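Local coordinates for protein induced by osmotic stress (Scheffersomyces stipitis, PDB 5YWN) that binds NADP and reduces haloketones asymmetrically, probably using NADPH, as a member of the dihydroflavonol-4-reductase subfamily, at residues A[219-227]-A[281-289]; A[228-236]-A[261-272]. The protein carries 1 engineered substitution. All coordinates share one frame; numbering follows the deposited sequence.

Interaction 1. Residues A[219-227]-A[281-289]; sequences VLKLNKDDD and QLADKLPVG
Pro287 presses its ring against residues 222-227, which include a type I beta turn from Asn223 to Asp226 and pack, without any hydrogen bond between them, on the loop following helix 268-278 at the periphery of this Rossmann-type reductase. The ring meets mostly carbonyl oxygens: CB lies 3.4 Å from Asp226 O, and CG and CD both approach Asn223 O. Leu222 crosses it at about a right angle, its CB 3.9 Å from Pro287 CD, while CD1 reaches the CG-CD edge of the ring. Next to it Leu286 turns its CG away from its own carbonyl carbon (chi1 -60°), which swings CD2 back to 3.4 Å from Val219 O although its CB starts off pointing the other way. Further along, Leu220 CD2 and Leu282 CD1 meet at 3.7 Å, the two side chains crossing obliquely. Of the Lys224 side chain CB comes near Asp284 O while the amine end leads away; its CA and O pack on Leu286 and Pro287. The main chains come close as well: Lys285 O receives a CA-H...O contact from Asn223 CA, and also faces Leu222 O at 3.3 Å, two acceptors with no proton to share.

Behind this first shell, Val275 of helix 268-278 packs against Val219 and Leu286, and Val329 and Leu330 of helix 318-332 meet Leu220. Within 281-289, Lys285 NZ bonds Gln281 O.

The turn is closed by the backbone bond Asp226 N to Asn223 O and tightened by its own side chains. Asp226 OD2 accepts from Asn223 N at 2.8 Å, approached on the anti side of the carboxylate. Asn223 closes an Asx turn: its OD1 takes Asp225 N at 3.1 Å, the donor lying in the plane of the amide carbonyl.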
loop_
_atom_site.group_PDB
_atom_site.type_symbol
_atom_site.label_atom_id
_atom_site.label_comp_id
_atom_site.label_asym_id
_atom_site.label_seq_id
_atom_site.Cartn_x
_atom_site.Cartn_y
_atom_site.Cartn_z
ATOM N N VAL A 219 5.688 19.404 0.473
ATOM C CA VAL A 219 5.578 20.647 -0.231
ATOM C C VAL A 219 5.487 21.806 0.739
ATOM O O VAL A 219 5.870 22.843 0.435
ATOM C CB VAL A 219 4.419 20.728 -1.233
ATOM C CG1 VAL A 219 4.368 19.544 -2.110
ATOM C CG2 VAL A 219 3.101 20.936 -0.554
ATOM N N LEU A 220 4.941 21.552 1.898
ATOM C CA LEU A 220 4.796 22.497 2.962
ATOM C C LEU A 220 6.145 22.966 3.503
ATOM O O LEU A 220 6.242 23.984 4.063
ATOM C CB LEU A 220 3.924 21.929 4.063
ATOM C CG LEU A 220 2.502 21.555 3.676
ATOM C CD1 LEU A 220 1.637 21.252 4.875
ATOM C CD2 LEU A 220 1.886 22.653 2.866
ATOM N N LYS A 221 7.174 22.186 3.296
ATOM C CA LYS A 221 8.499 22.550 3.692
ATOM C C LYS A 221 9.314 23.339 2.673
ATOM O O LYS A 221 10.403 23.761 2.956
ATOM C CB LYS A 221 9.222 21.329 4.106
ATOM C CG LYS A 221 8.595 20.658 5.286
ATOM C CD LYS A 221 8.557 19.177 5.076
ATOM C CE LYS A 221 8.889 18.421 6.321
ATOM N NZ LYS A 221 7.949 17.377 6.741
ATOM N N LEU A 222 8.764 23.533 1.498
ATOM C CA LEU A 222 9.396 24.349 0.528
ATOM C C LEU A 222 9.338 25.817 0.942
ATOM O O LEU A 222 8.557 26.207 1.733
ATOM C CB LEU A 222 8.781 24.177 -0.830
ATOM C CG LEU A 222 8.833 22.812 -1.468
ATOM C CD1 LEU A 222 7.952 22.808 -2.676
ATOM C CD2 LEU A 222 10.239 22.427 -1.844
ATOM N N ASN A 223 10.202 26.600 0.390
ATOM C CA ASN A 223 10.157 28.023 0.584
ATOM C C ASN A 223 10.199 28.687 -0.760
ATOM O O ASN A 223 10.500 28.066 -1.732
ATOM C CB ASN A 223 11.273 28.525 1.516
ATOM C CG ASN A 223 12.638 28.447 0.886
ATOM O OD1 ASN A 223 12.845 28.862 -0.237
ATOM N ND2 ASN A 223 13.588 27.907 1.631
ATOM N N LYS A 224 9.938 29.974 -0.776
ATOM C CA LYS A 224 9.572 30.682 -1.986
ATOM C C LYS A 224 10.611 30.598 -3.062
ATOM O O LYS A 224 10.288 30.664 -4.173
ATOM C CB LYS A 224 9.198 32.123 -1.728
ATOM C CG LYS A 224 10.282 32.992 -1.182
ATOM C CD LYS A 224 10.037 34.472 -1.465
ATOM C CE LYS A 224 10.747 35.329 -0.440
ATOM N NZ LYS A 224 10.014 36.519 0.028
ATOM N N ASP A 225 11.857 30.464 -2.700
ATOM C CA ASP A 225 12.935 30.404 -3.663
ATOM C C ASP A 225 13.387 29.015 -4.108
ATOM O O ASP A 225 14.172 28.888 -4.974
ATOM C CB ASP A 225 14.102 31.174 -3.118
ATOM C CG ASP A 225 13.813 32.625 -3.008
ATOM O OD1 ASP A 225 13.199 33.206 -3.910
ATOM O OD2 ASP A 225 14.148 33.176 -2.000
ATOM N N ASP A 226 12.823 27.995 -3.513
ATOM C CA ASP A 226 13.105 26.645 -3.841
ATOM C C ASP A 226 12.657 26.295 -5.240
ATOM O O ASP A 226 11.836 26.932 -5.810
ATOM C CB ASP A 226 12.347 25.762 -2.896
ATOM C CG ASP A 226 13.115 25.408 -1.672
ATOM O OD1 ASP A 226 14.293 25.147 -1.782
ATOM O OD2 ASP A 226 12.535 25.349 -0.604
ATOM N N ASP A 227 13.244 25.258 -5.785
ATOM C CA ASP A 227 12.824 24.727 -7.061
ATOM C C ASP A 227 11.486 23.980 -6.951
ATOM O O ASP A 227 11.108 23.526 -5.919
ATOM C CB ASP A 227 13.877 23.806 -7.621
ATOM C CG ASP A 227 15.162 24.539 -8.067
ATOM O OD1 ASP A 227 15.118 25.688 -8.521
ATOM O OD2 ASP A 227 16.237 23.949 -8.005
ATOM N N GLN A 281 -3.138 31.134 1.563
ATOM C CA GLN A 281 -2.321 31.661 2.600
ATOM C C GLN A 281 -0.900 31.178 2.529
ATOM O O GLN A 281 -0.079 31.767 3.068
ATOM C CB GLN A 281 -2.904 31.452 3.987
ATOM C CG GLN A 281 -2.804 30.065 4.569
ATOM C CD GLN A 281 -3.831 29.133 4.009
ATOM O OE1 GLN A 281 -4.310 29.334 2.957
ATOM N NE2 GLN A 281 -4.127 28.103 4.716
ATOM N N LEU A 282 -0.652 30.077 1.862
ATOM C CA LEU A 282 0.696 29.551 1.696
ATOM C C LEU A 282 1.424 30.019 0.434
ATOM O O LEU A 282 2.570 29.699 0.207
ATOM C CB LEU A 282 0.686 28.042 1.740
ATOM C CG LEU A 282 0.018 27.310 2.876
ATOM C CD1 LEU A 282 0.037 25.823 2.667
ATOM C CD2 LEU A 282 0.584 27.690 4.212
ATOM N N ALA A 283 0.725 30.786 -0.375
ATOM C CA ALA A 283 1.199 31.149 -1.678
ATOM C C ALA A 283 2.488 31.903 -1.614
ATOM O O ALA A 283 3.369 31.660 -2.375
ATOM C CB ALA A 283 0.180 31.987 -2.375
ATOM N N ASP A 284 2.569 32.815 -0.677
ATOM C CA ASP A 284 3.745 33.622 -0.496
ATOM C C ASP A 284 4.922 32.896 0.119
ATOM O O ASP A 284 5.984 33.398 0.137
ATOM C CB ASP A 284 3.473 34.963 0.191
ATOM C CG ASP A 284 2.861 34.836 1.546
ATOM O OD1 ASP A 284 2.803 33.763 2.099
ATOM O OD2 ASP A 284 2.416 35.846 2.069
ATOM N N LYS A 285 4.669 31.733 0.637
ATOM C CA LYS A 285 5.665 30.917 1.242
ATOM C C LYS A 285 6.115 29.733 0.397
ATOM O O LYS A 285 6.799 28.901 0.889
ATOM C CB LYS A 285 5.179 30.423 2.591
ATOM C CG LYS A 285 4.882 31.527 3.572
ATOM C CD LYS A 285 3.750 31.130 4.480
ATOM C CE LYS A 285 2.711 32.219 4.549
ATOM N NZ LYS A 285 1.699 31.834 5.528
ATOM N N LEU A 286 5.719 29.682 -0.859
ATOM C CA LEU A 286 5.992 28.587 -1.714
ATOM C C LEU A 286 6.444 29.029 -3.076
ATOM O O LEU A 286 6.145 30.093 -3.511
ATOM C CB LEU A 286 4.771 27.718 -1.887
ATOM C CG LEU A 286 4.067 27.025 -0.737
ATOM C CD1 LEU A 286 2.847 26.302 -1.201
ATOM C CD2 LEU A 286 4.969 26.105 -0.004
ATOM N N PRO A 287 7.135 28.169 -3.793
ATOM C CA PRO A 287 7.492 28.499 -5.177
ATOM C C PRO A 287 6.298 28.478 -6.116
ATOM O O PRO A 287 5.324 27.894 -5.805
ATOM C CB PRO A 287 8.493 27.430 -5.560
ATOM C CG PRO A 287 8.518 26.471 -4.456
ATOM C CD PRO A 287 7.500 26.801 -3.460
ATOM N N VAL A 288 6.427 29.167 -7.228
ATOM C CA VAL A 288 5.404 29.262 -8.245
ATOM C C VAL A 288 5.613 28.341 -9.439
ATOM O O VAL A 288 4.736 27.764 -9.921
ATOM C CB VAL A 288 5.235 30.720 -8.744
ATOM C CG1 VAL A 288 4.013 30.847 -9.604
ATOM C CG2 VAL A 288 5.130 31.688 -7.594
ATOM N N GLY A 289 6.835 28.254 -9.895
ATOM C CA GLY A 289 7.166 27.540 -11.093
ATOM C C GLY A 289 6.452 28.079 -12.296
ATOM O O GLY A 289 6.399 29.236 -12.483
#

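Interaction 2. Residues A[228-236]-A[261-272]; sequences VPATTGTFI and LSNTRFNGQTLL
Gly233 and Phe266 form an antiparallel hydrogen-bonded pair, Phe266 N to Gly233 O 3.0 Å with the return bond from Gly233 N to Phe266 O, but the short strands 234-236 and 265-267 run at 111° to each other, and the bonds Phe235 N to Thr264 O and Asn263 N to Phe235 O follow beyond the corner at Gly233. Phe266 O is gripped twice, because Thr232 swings OG1 opposite its own backbone N (chi1 -171°) and donates to it at 2.8 Å, tilted 19° from the carbonyl plane. The Phe266 ring folds over Gly233, whose N sits 4.0 Å above one face toward the rim, while Phe235 CB touches CE1 and Phe196 makes an edge-to-face contact. A serine in place of Phe266 would probably leave Phe196 without its ring partner and open a gap beside Phe235 CB. The Phe235 ring lies alongside Asn263 and Thr264, its edge toward Thr264 O, and Ile236 CG2 approaches Leu261 O.

At the other end helix 268-278 begins at Gly268, which is packed so closely against Pro229, CA to Pro229 O 3.3 Å, that a CB would clash; one water bridges Pro229 O and Gly268 N. Val228 CG2 meets Leu272 CD1 at 3.8 Å. Asn267 N-caps the helix: its OD1 takes Thr270 N, and Thr270 OG1 accepts Asn267 N at 2.9 Å in a nearly straight bond, the reciprocal pair of a capping box where strand 265-267 gives way to helix 268-278.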
loop_
_atom_site.group_PDB
_atom_site.type_symbol
_atom_site.label_atom_id
_atom_site.label_comp_id
_atom_site.label_asym_id
_atom_site.label_seq_id
_atom_site.Cartn_x
_atom_site.Cartn_y
_atom_site.Cartn_z
ATOM N N VAL A 228 10.802 23.872 -8.055
ATOM C CA VAL A 228 9.668 23.018 -8.141
ATOM C C VAL A 228 10.149 21.594 -7.890
ATOM O O VAL A 228 11.115 21.185 -8.439
ATOM C CB VAL A 228 9.051 23.084 -9.541
ATOM C CG1 VAL A 228 7.953 22.059 -9.710
ATOM C CG2 VAL A 228 8.564 24.481 -9.876
ATOM N N PRO A 229 9.446 20.817 -7.102
ATOM C CA PRO A 229 9.873 19.441 -6.874
ATOM C C PRO A 229 9.883 18.659 -8.147
ATOM O O PRO A 229 9.107 18.922 -8.959
ATOM C CB PRO A 229 8.812 18.892 -5.968
ATOM C CG PRO A 229 8.310 20.062 -5.266
ATOM C CD PRO A 229 8.316 21.166 -6.257
ATOM N N ALA A 230 10.823 17.745 -8.304
ATOM C CA ALA A 230 10.926 16.899 -9.493
ATOM C C ALA A 230 10.149 15.588 -9.396
ATOM O O ALA A 230 10.119 14.808 -10.294
ATOM C CB ALA A 230 12.364 16.642 -9.858
ATOM N N THR A 231 9.474 15.419 -8.303
ATOM C CA THR A 231 8.695 14.267 -8.047
ATOM C C THR A 231 7.682 14.079 -9.169
ATOM O O THR A 231 7.120 15.022 -9.637
ATOM C CB THR A 231 7.966 14.438 -6.696
ATOM O OG1 THR A 231 6.826 15.262 -6.839
ATOM C CG2 THR A 231 8.834 15.109 -5.679
ATOM N N THR A 232 7.521 12.847 -9.633
ATOM C CA THR A 232 6.620 12.549 -10.702
ATOM C C THR A 232 6.202 11.095 -10.749
ATOM O O THR A 232 6.810 10.291 -10.156
ATOM C CB THR A 232 7.181 13.054 -12.044
ATOM O OG1 THR A 232 6.213 12.948 -13.071
ATOM C CG2 THR A 232 8.397 12.314 -12.441
ATOM N N GLY A 233 5.151 10.791 -11.471
ATOM C CA GLY A 233 4.632 9.455 -11.595
ATOM C C GLY A 233 3.123 9.367 -11.692
ATOM O O GLY A 233 2.487 10.278 -12.080
ATOM N N THR A 234 2.592 8.230 -11.300
ATOM C CA THR A 234 1.184 8.026 -11.178
ATOM C C THR A 234 0.802 7.862 -9.706
ATOM O O THR A 234 1.548 7.366 -8.932
ATOM C CB THR A 234 0.709 6.859 -12.082
ATOM O OG1 THR A 234 -0.658 6.974 -12.339
ATOM C CG2 THR A 234 0.873 5.627 -11.470
ATOM N N PHE A 235 -0.388 8.287 -9.366
ATOM C CA PHE A 235 -0.895 8.236 -8.009
ATOM C C PHE A 235 -2.151 7.392 -7.878
ATOM O O PHE A 235 -2.865 7.243 -8.791
ATOM C CB PHE A 235 -1.070 9.660 -7.395
ATOM C CG PHE A 235 -2.497 10.110 -7.228
ATOM C CD1 PHE A 235 -3.238 10.422 -8.310
ATOM C CD2 PHE A 235 -3.100 10.026 -6.040
ATOM C CE1 PHE A 235 -4.542 10.763 -8.193
ATOM C CE2 PHE A 235 -4.390 10.369 -5.900
ATOM C CZ PHE A 235 -5.116 10.741 -6.985
ATOM N N ILE A 236 -2.405 6.989 -6.663
ATOM C CA ILE A 236 -3.673 6.486 -6.234
ATOM C C ILE A 236 -3.967 6.900 -4.803
ATOM O O ILE A 236 -3.116 6.872 -3.994
ATOM C CB ILE A 236 -3.783 4.960 -6.459
ATOM C CG1 ILE A 236 -5.165 4.439 -6.131
ATOM C CG2 ILE A 236 -2.727 4.194 -5.718
ATOM C CD1 ILE A 236 -6.238 4.758 -7.109
ATOM N N LEU A 261 -3.930 -0.705 -9.253
ATOM C CA LEU A 261 -4.551 0.465 -8.670
ATOM C C LEU A 261 -3.772 1.715 -8.998
ATOM O O LEU A 261 -2.852 2.063 -8.338
ATOM C CB LEU A 261 -4.716 0.288 -7.167
ATOM C CG LEU A 261 -5.963 -0.350 -6.575
ATOM C CD1 LEU A 261 -7.097 0.651 -6.478
ATOM C CD2 LEU A 261 -6.396 -1.525 -7.414
ATOM N N SER A 262 -4.168 2.334 -10.076
ATOM C CA SER A 262 -3.511 3.477 -10.652
ATOM C C SER A 262 -4.498 4.500 -11.227
ATOM O O SER A 262 -5.389 4.148 -11.908
ATOM C CB SER A 262 -2.587 2.977 -11.759
ATOM O OG SER A 262 -1.804 3.987 -12.209
ATOM N N ASN A 263 -4.294 5.762 -10.932
ATOM C CA ASN A 263 -5.147 6.787 -11.394
ATOM C C ASN A 263 -4.470 7.706 -12.416
ATOM O O ASN A 263 -4.246 7.297 -13.489
ATOM C CB ASN A 263 -5.805 7.545 -10.253
ATOM C CG ASN A 263 -7.015 8.373 -10.700
ATOM O OD1 ASN A 263 -7.423 8.321 -11.808
ATOM N ND2 ASN A 263 -7.538 9.123 -9.809
ATOM N N THR A 264 -4.141 8.914 -12.052
ATOM C CA THR A 264 -3.588 9.850 -13.014
ATOM C C THR A 264 -2.116 10.227 -12.747
ATOM O O THR A 264 -1.636 10.123 -11.677
ATOM C CB THR A 264 -4.461 11.117 -13.141
ATOM O OG1 THR A 264 -4.583 11.741 -11.883
ATOM C CG2 THR A 264 -5.824 10.787 -13.636
ATOM N N ARG A 265 -1.456 10.652 -13.802
ATOM C CA ARG A 265 -0.145 11.222 -13.798
ATOM C C ARG A 265 -0.070 12.606 -13.206
ATOM O O ARG A 265 -0.938 13.379 -13.376
ATOM C CB ARG A 265 0.441 11.238 -15.203
ATOM C CG ARG A 265 1.415 10.113 -15.357
ATOM C CD ARG A 265 1.905 9.884 -16.734
ATOM N NE ARG A 265 1.949 8.501 -17.035
ATOM C CZ ARG A 265 2.865 7.676 -16.607
ATOM N NH1 ARG A 265 3.809 8.052 -15.828
ATOM N NH2 ARG A 265 2.809 6.451 -16.996
ATOM N N PHE A 266 1.026 12.846 -12.529
ATOM C CA PHE A 266 1.360 14.092 -11.930
ATOM C C PHE A 266 2.858 14.352 -11.947
ATOM O O PHE A 266 3.642 13.465 -12.045
ATOM C CB PHE A 266 0.902 14.109 -10.490
ATOM C CG PHE A 266 1.690 13.226 -9.609
ATOM C CD1 PHE A 266 1.427 11.905 -9.526
ATOM C CD2 PHE A 266 2.727 13.733 -8.919
ATOM C CE1 PHE A 266 2.152 11.095 -8.735
ATOM C CE2 PHE A 266 3.478 12.941 -8.118
ATOM C CZ PHE A 266 3.185 11.628 -8.017
ATOM N N ASN A 267 3.186 15.605 -11.742
ATOM C CA ASN A 267 4.506 16.042 -11.369
ATOM C C ASN A 267 4.495 17.088 -10.271
ATOM O O ASN A 267 3.492 17.414 -9.767
ATOM C CB ASN A 267 5.354 16.443 -12.572
ATOM C CG ASN A 267 4.894 17.718 -13.248
ATOM O OD1 ASN A 267 4.250 18.537 -12.683
ATOM N ND2 ASN A 267 5.270 17.859 -14.473
ATOM N N GLY A 268 5.654 17.623 -9.980
ATOM C CA GLY A 268 5.814 18.654 -9.000
ATOM C C GLY A 268 5.014 19.914 -9.294
ATOM O O GLY A 268 4.550 20.528 -8.422
ATOM N N GLN A 269 4.890 20.274 -10.551
ATOM C CA GLN A 269 4.059 21.387 -10.941
ATOM C C GLN A 269 2.585 21.163 -10.660
ATOM O O GLN A 269 1.951 22.016 -10.171
ATOM C CB GLN A 269 4.284 21.795 -12.379
ATOM C CG GLN A 269 3.696 23.124 -12.725
ATOM C CD GLN A 269 4.356 24.275 -12.033
ATOM O OE1 GLN A 269 5.510 24.519 -12.212
ATOM N NE2 GLN A 269 3.618 24.950 -11.226
ATOM N N THR A 270 2.108 19.964 -10.930
ATOM C CA THR A 270 0.752 19.584 -10.659
ATOM C C THR A 270 0.464 19.746 -9.155
ATOM O O THR A 270 -0.511 20.317 -8.787
ATOM C CB THR A 270 0.496 18.096 -11.006
ATOM O OG1 THR A 270 1.196 17.725 -12.164
ATOM C CG2 THR A 270 -0.959 17.872 -11.229
ATOM N N LEU A 271 1.383 19.280 -8.335
ATOM C CA LEU A 271 1.295 19.369 -6.917
ATOM C C LEU A 271 1.275 20.812 -6.386
ATOM O O LEU A 271 0.421 21.168 -5.648
ATOM C CB LEU A 271 2.462 18.620 -6.317
ATOM C CG LEU A 271 2.686 18.738 -4.842
ATOM C CD1 LEU A 271 1.479 18.390 -4.008
ATOM C CD2 LEU A 271 3.945 18.075 -4.337
ATOM N N LEU A 272 2.194 21.614 -6.850
ATOM C CA LEU A 272 2.280 23.007 -6.502
ATOM C C LEU A 272 1.018 23.780 -6.903
ATOM O O LEU A 272 0.525 24.557 -6.167
ATOM C CB LEU A 272 3.461 23.608 -7.207
ATOM C CG LEU A 272 4.783 23.713 -6.484
ATOM C CD1 LEU A 272 5.826 24.417 -7.307
ATOM C CD2 LEU A 272 4.621 24.376 -5.148
HETATM O O HOH W 1 8.365 17.689 -11.343
#

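The two interactions follow one another along the chain, residues 219-227 leading directly into 228-236, and interaction 2 is nested within the loop that interaction 1 closes. Their centres are about 17 Å apart. They meet where Val288 O probably accepts from Gln269 NE2 at 3.3 Å, and where Gly289 CA packs on Val228 CG2 at 3.6 Å. Helix 268-278 is thus shared: its first turn joins interaction 2, and Val275 touches Val219 and Leu286 of interaction 1. Only interaction 2 extends toward the cofactor, the side chain of Ile236 lying about 4 Å from that of the NADP-binding Ile195 and about 7 Å from NADP; interaction 1 stays away from the cofactor site.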